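Local coordinates for protein ribulose bisphosphate carboxylase (Hyperthermus butylicus DSM 5456, PDB 6HUN) that probably catalyses the carboxylation of ribulose 1,5-bisphosphate to two molecules of 3-phosphoglycerate, as a magnesium-dependent form III Rubisco thought to serve archaeal AMP degradation, at residues D39-V44 with V103-E108; V137-F142 with F364-P369. All coordinates share one frame; numbering follows the deposited sequence.

Contact 1: residues D39-V44 with V103-E108; sequences DEVIAV and VAYPVE
Val41 and Tyr105, then Ala43 and Val103, form two hydrogen-bonded pairs of an antiparallel ladder, with Ile42 and Ala104 as the non-hydrogen-bonded pair between them. The strand axes approach to 4.6 Å at 154°, joining two neighbouring inner strands of the N-terminal domain's sheet. Four backbone bonds carry the ladder. Tyr105 N to Val41 O is the shortest, 2.7 Å, whereas its return bond from Val41 N to Tyr105 O is more bent, 134° at the hydrogen; both bonds of the Ala43 and Val103 pair are straighter. Two CA-H...O contacts fill the gaps, Ala104 CA against Val41 O and Ile42 CA against Val103 O.

Apolar contacts divide between the faces. On one, Ile42 CD1 rests on Ala104 CB at 3.6 Å; CG1 lies beside the backbone N, and chi2 of -73° folds CD1 back over the neighbouring strand. On the other, the Tyr105 ring runs along the partner strand, turning its edge to Val41 O, in plane, and to Ala43 CB, 3.8 Å from CE1. Its hydroxyl bonds to Ser66. Beyond the ladder, Val107 CG2 packs on Val41 CG2 at 4.2 Å and also touches the backbone at Asp39 O.

Glu40 contributes by contact alone: OE1 lies against Ala104 CB and OE2 near Pro106 N. Pairing therefore rests on main-chain bonds, with aliphatic side chains on both faces and the Tyr105 ring on that of Val41 and Ala43.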
# COMPACT_ATOMS: atom_id res chain seq x y z
N ASP A 39 -2.25 28.51 -2.58
CA ASP A 39 -0.93 27.98 -2.22
C ASP A 39 -0.95 26.97 -1.07
O ASP A 39 0.10 26.65 -0.52
CB ASP A 39 0.01 29.12 -1.84
CG ASP A 39 -0.55 29.97 -0.71
OD1 ASP A 39 -1.79 29.93 -0.49
OD2 ASP A 39 0.25 30.70 -0.05
N GLU A 40 -2.11 26.49 -0.67
CA GLU A 40 -2.24 25.50 0.39
C GLU A 40 -2.66 24.20 -0.25
O GLU A 40 -3.34 24.21 -1.28
CB GLU A 40 -3.29 25.94 1.41
CG GLU A 40 -2.97 27.26 2.16
CD GLU A 40 -3.56 27.20 3.56
OE1 GLU A 40 -4.71 27.68 3.71
OE2 GLU A 40 -2.93 26.63 4.49
N VAL A 41 -2.25 23.08 0.33
CA VAL A 41 -2.84 21.79 -0.05
C VAL A 41 -4.25 21.73 0.50
O VAL A 41 -4.50 22.08 1.65
CB VAL A 41 -2.01 20.62 0.48
CG1 VAL A 41 -2.81 19.23 0.35
CG2 VAL A 41 -0.66 20.58 -0.17
N ILE A 42 -5.20 21.27 -0.32
CA ILE A 42 -6.60 21.13 0.07
C ILE A 42 -6.99 19.66 -0.09
O ILE A 42 -6.89 19.14 -1.19
CB ILE A 42 -7.50 22.01 -0.80
CG1 ILE A 42 -7.08 23.51 -0.70
CG2 ILE A 42 -8.95 21.77 -0.43
CD1 ILE A 42 -7.48 24.02 0.57
N ALA A 43 -7.51 19.03 0.96
CA ALA A 43 -8.07 17.67 0.88
C ALA A 43 -9.58 17.76 1.03
O ALA A 43 -10.07 18.50 1.88
CB ALA A 43 -7.50 16.77 1.99
N VAL A 44 -10.32 16.95 0.26
CA VAL A 44 -11.75 16.79 0.47
C VAL A 44 -12.03 15.35 0.90
O VAL A 44 -11.64 14.38 0.22
CB VAL A 44 -12.57 17.22 -0.76
CG1 VAL A 44 -12.07 16.55 -2.02
CG2 VAL A 44 -14.03 16.93 -0.48
N VAL A 103 -10.40 20.36 4.05
CA VAL A 103 -9.35 20.68 5.01
C VAL A 103 -8.20 21.31 4.24
O VAL A 103 -7.77 20.78 3.21
CB VAL A 103 -8.86 19.44 5.78
CG1 VAL A 103 -7.82 19.85 6.88
CG2 VAL A 103 -10.02 18.75 6.41
N ALA A 104 -7.72 22.45 4.72
CA ALA A 104 -6.60 23.14 4.13
C ALA A 104 -5.34 22.89 4.97
O ALA A 104 -5.38 22.95 6.21
CB ALA A 104 -6.90 24.67 4.04
N TYR A 105 -4.22 22.64 4.27
CA TYR A 105 -2.93 22.22 4.85
C TYR A 105 -1.82 23.14 4.38
O TYR A 105 -1.54 23.19 3.16
CB TYR A 105 -2.53 20.78 4.44
CG TYR A 105 -3.43 19.69 4.94
CD1 TYR A 105 -4.55 19.33 4.23
CD2 TYR A 105 -3.17 19.02 6.13
CE1 TYR A 105 -5.40 18.36 4.67
CE2 TYR A 105 -4.02 18.02 6.61
CZ TYR A 105 -5.14 17.68 5.84
OH TYR A 105 -6.00 16.70 6.29
N PRO A 106 -1.05 23.74 5.28
CA PRO A 106 0.15 24.48 4.86
C PRO A 106 1.17 23.58 4.18
O PRO A 106 1.40 22.45 4.61
CB PRO A 106 0.71 25.03 6.18
CG PRO A 106 -0.32 24.73 7.23
CD PRO A 106 -1.12 23.58 6.74
N VAL A 107 1.77 24.07 3.09
CA VAL A 107 2.66 23.20 2.30
C VAL A 107 3.92 22.80 3.08
O VAL A 107 4.54 21.77 2.79
CB VAL A 107 3.04 23.85 0.96
CG1 VAL A 107 4.05 23.02 0.21
CG2 VAL A 107 1.84 23.96 0.06
N GLU A 108 4.29 23.58 4.09
CA GLU A 108 5.44 23.24 4.93
C GLU A 108 5.23 21.96 5.74
O GLU A 108 6.20 21.46 6.34
CB GLU A 108 5.75 24.41 5.87
CG GLU A 108 6.21 25.68 5.17
CD GLU A 108 5.08 26.46 4.50
OE1 GLU A 108 5.41 27.38 3.69
OE2 GLU A 108 3.88 26.18 4.76

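Contact 2: residues V137-F142 with F364-P369; sequences VEDVYF and FHLEQP
Residues 137-142 and 364-369 run in nearly the same direction, 19° apart end to end, yet no backbone-to-backbone ladder joins them; side chains and two waters bridge the gap. The first segment ends a strand of the N-terminal domain, where Glu138 and Asp139 form a classic beta bulge opposite Val44; the second belongs to the catalytic domain.

Both bulge residues point their CB atoms at the 364-369 segment. Glu138 lies alongside Phe364, its carboxylate at the ring edge with the planes 86° apart and OE2 3.5 Å from CD2; OE1 pairs with Arg136. Asp139 extends its CG away from its own N, bringing OD2 to Leu366 N (2.7 Å, anti side, somewhat out of the carboxylate plane), while OD1 takes Val140 N and a salt bridge from Lys317. One water links Asp139 OD2 to Leu366 O, another Glu138 O to Phe364 O. Leu366 CD1 packs on Tyr141 CB at 3.9 Å.

The Gln368 amide pairs with the main chain of Phe142, and Lys317 also bonds to OE1. Shortening Gln368 to an alanine removes the amide, and Phe142 N and O would probably lose these mates, the Lys317 ammonium one of its acceptors. Both bonds to Phe142 are nearly straight, 175° at the hydrogen: OE1 accepts from N on a lone pair, and NE2 gives to O at 3.0 Å while also donating to Pro369 O at 2.8 Å.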
# COMPACT_ATOMS: atom_id res chain seq x y z
N VAL A 137 -11.01 9.48 1.30
CA VAL A 137 -10.27 10.64 0.78
C VAL A 137 -10.65 10.75 -0.69
O VAL A 137 -10.31 9.86 -1.47
CB VAL A 137 -8.75 10.51 0.95
CG1 VAL A 137 -8.14 11.89 0.59
CG2 VAL A 137 -8.44 10.19 2.42
N GLU A 138 -11.37 11.81 -1.04
CA GLU A 138 -11.94 11.88 -2.39
C GLU A 138 -10.96 12.53 -3.40
O GLU A 138 -10.87 12.09 -4.56
CB GLU A 138 -13.25 12.69 -2.36
CG GLU A 138 -14.32 12.18 -1.40
CD GLU A 138 -15.07 10.93 -1.91
OE1 GLU A 138 -14.60 10.21 -2.81
OE2 GLU A 138 -16.13 10.61 -1.34
N ASP A 139 -10.26 13.58 -2.97
CA ASP A 139 -9.37 14.29 -3.86
C ASP A 139 -8.47 15.17 -3.01
O ASP A 139 -8.80 15.53 -1.88
CB ASP A 139 -10.18 15.17 -4.85
CG ASP A 139 -9.34 15.60 -6.06
OD1 ASP A 139 -8.16 15.17 -6.17
OD2 ASP A 139 -9.92 16.31 -6.93
N VAL A 140 -7.37 15.61 -3.62
CA VAL A 140 -6.43 16.51 -2.95
C VAL A 140 -5.94 17.44 -4.03
O VAL A 140 -5.55 16.96 -5.10
CB VAL A 140 -5.24 15.77 -2.30
CG1 VAL A 140 -4.26 16.78 -1.67
CG2 VAL A 140 -5.75 14.86 -1.17
N TYR A 141 -5.99 18.74 -3.73
CA TYR A 141 -5.48 19.78 -4.60
C TYR A 141 -4.05 20.04 -4.19
O TYR A 141 -3.78 20.29 -2.99
CB TYR A 141 -6.29 21.06 -4.44
CG TYR A 141 -5.48 22.29 -4.88
CD1 TYR A 141 -5.32 22.55 -6.23
CD2 TYR A 141 -4.86 23.12 -3.97
CE1 TYR A 141 -4.60 23.69 -6.69
CE2 TYR A 141 -4.09 24.28 -4.41
CZ TYR A 141 -3.98 24.52 -5.78
OH TYR A 141 -3.27 25.59 -6.28
N PHE A 142 -3.14 19.97 -5.16
CA PHE A 142 -1.72 20.21 -4.93
C PHE A 142 -1.37 21.58 -5.50
O PHE A 142 -1.57 21.78 -6.71
CB PHE A 142 -0.87 19.13 -5.57
CG PHE A 142 -1.09 17.78 -4.96
CD1 PHE A 142 -0.58 17.52 -3.71
CD2 PHE A 142 -1.88 16.86 -5.57
CE1 PHE A 142 -0.81 16.27 -3.10
CE2 PHE A 142 -2.09 15.59 -4.97
CZ PHE A 142 -1.57 15.33 -3.75
N PHE A 364 -17.02 16.47 -5.42
CA PHE A 364 -16.16 15.34 -5.07
C PHE A 364 -14.76 15.46 -5.66
O PHE A 364 -13.91 14.60 -5.38
CB PHE A 364 -16.80 14.05 -5.56
CG PHE A 364 -17.96 13.60 -4.72
CD1 PHE A 364 -19.23 14.06 -5.00
CD2 PHE A 364 -17.77 12.71 -3.68
CE1 PHE A 364 -20.32 13.66 -4.23
CE2 PHE A 364 -18.84 12.30 -2.91
CZ PHE A 364 -20.10 12.76 -3.14
N HIS A 365 -14.50 16.47 -6.50
CA HIS A 365 -13.21 16.65 -7.13
C HIS A 365 -12.87 18.13 -7.03
O HIS A 365 -13.76 18.98 -6.87
CB HIS A 365 -13.18 16.21 -8.63
CG HIS A 365 -13.69 14.82 -8.86
ND1 HIS A 365 -14.93 14.56 -9.39
CD2 HIS A 365 -13.10 13.62 -8.65
CE1 HIS A 365 -15.11 13.26 -9.46
NE2 HIS A 365 -14.01 12.66 -9.05
N LEU A 366 -11.59 18.44 -7.15
CA LEU A 366 -11.11 19.81 -7.03
C LEU A 366 -10.47 20.25 -8.33
O LEU A 366 -10.02 19.43 -9.13
CB LEU A 366 -10.07 19.92 -5.90
CG LEU A 366 -10.63 19.62 -4.50
CD1 LEU A 366 -9.55 19.11 -3.54
CD2 LEU A 366 -11.24 20.87 -3.96
N GLU A 367 -10.40 21.55 -8.56
CA GLU A 367 -9.69 22.03 -9.74
C GLU A 367 -8.20 21.74 -9.55
O GLU A 367 -7.70 21.80 -8.43
CB GLU A 367 -10.02 23.53 -9.89
CG GLU A 367 -8.97 24.36 -10.52
CD GLU A 367 -9.39 25.81 -10.57
OE1 GLU A 367 -10.57 26.09 -10.91
OE2 GLU A 367 -8.55 26.66 -10.23
N GLN A 368 -7.48 21.38 -10.65
CA GLN A 368 -6.06 20.99 -10.57
C GLN A 368 -5.31 21.37 -11.85
O GLN A 368 -5.41 20.66 -12.86
CB GLN A 368 -5.90 19.49 -10.28
CG GLN A 368 -4.42 19.09 -10.24
CD GLN A 368 -3.74 19.62 -8.98
OE1 GLN A 368 -4.01 19.13 -7.86
NE2 GLN A 368 -2.86 20.58 -9.13
N PRO A 369 -4.49 22.44 -11.84
CA PRO A 369 -3.53 22.64 -12.94
C PRO A 369 -2.37 21.66 -12.81
O PRO A 369 -1.99 21.23 -11.72
CB PRO A 369 -3.05 24.10 -12.77
CG PRO A 369 -3.64 24.62 -11.46
CD PRO A 369 -4.25 23.38 -10.73
O HOH W 1 -13.33 11.80 -5.97
O HOH W 2 -8.28 17.04 -8.86

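The two contacts have their centres 11 Å apart, and both reach the same mixed sheet, contact 2 through strand 132-141 alone. Strands 99-105, 41-49 and 132-141 are consecutive in it, so contact 1 supplies one side of strand 41-49 and contact 2 begins from the strand on its other side. They meet directly: Ile42 O lies 2.7 Å from Tyr141 N, a probable hydrogen bond, and Val41 CG1 packs on Val140 CG1. Along the chain they come in series, contact 1 closing before contact 2 opens. Contact 1 is local to the sheet, whereas contact 2 spans 221 intervening residues and ties the sheet to the catalytic domain, whose eight-stranded barrel carries the predicted active site.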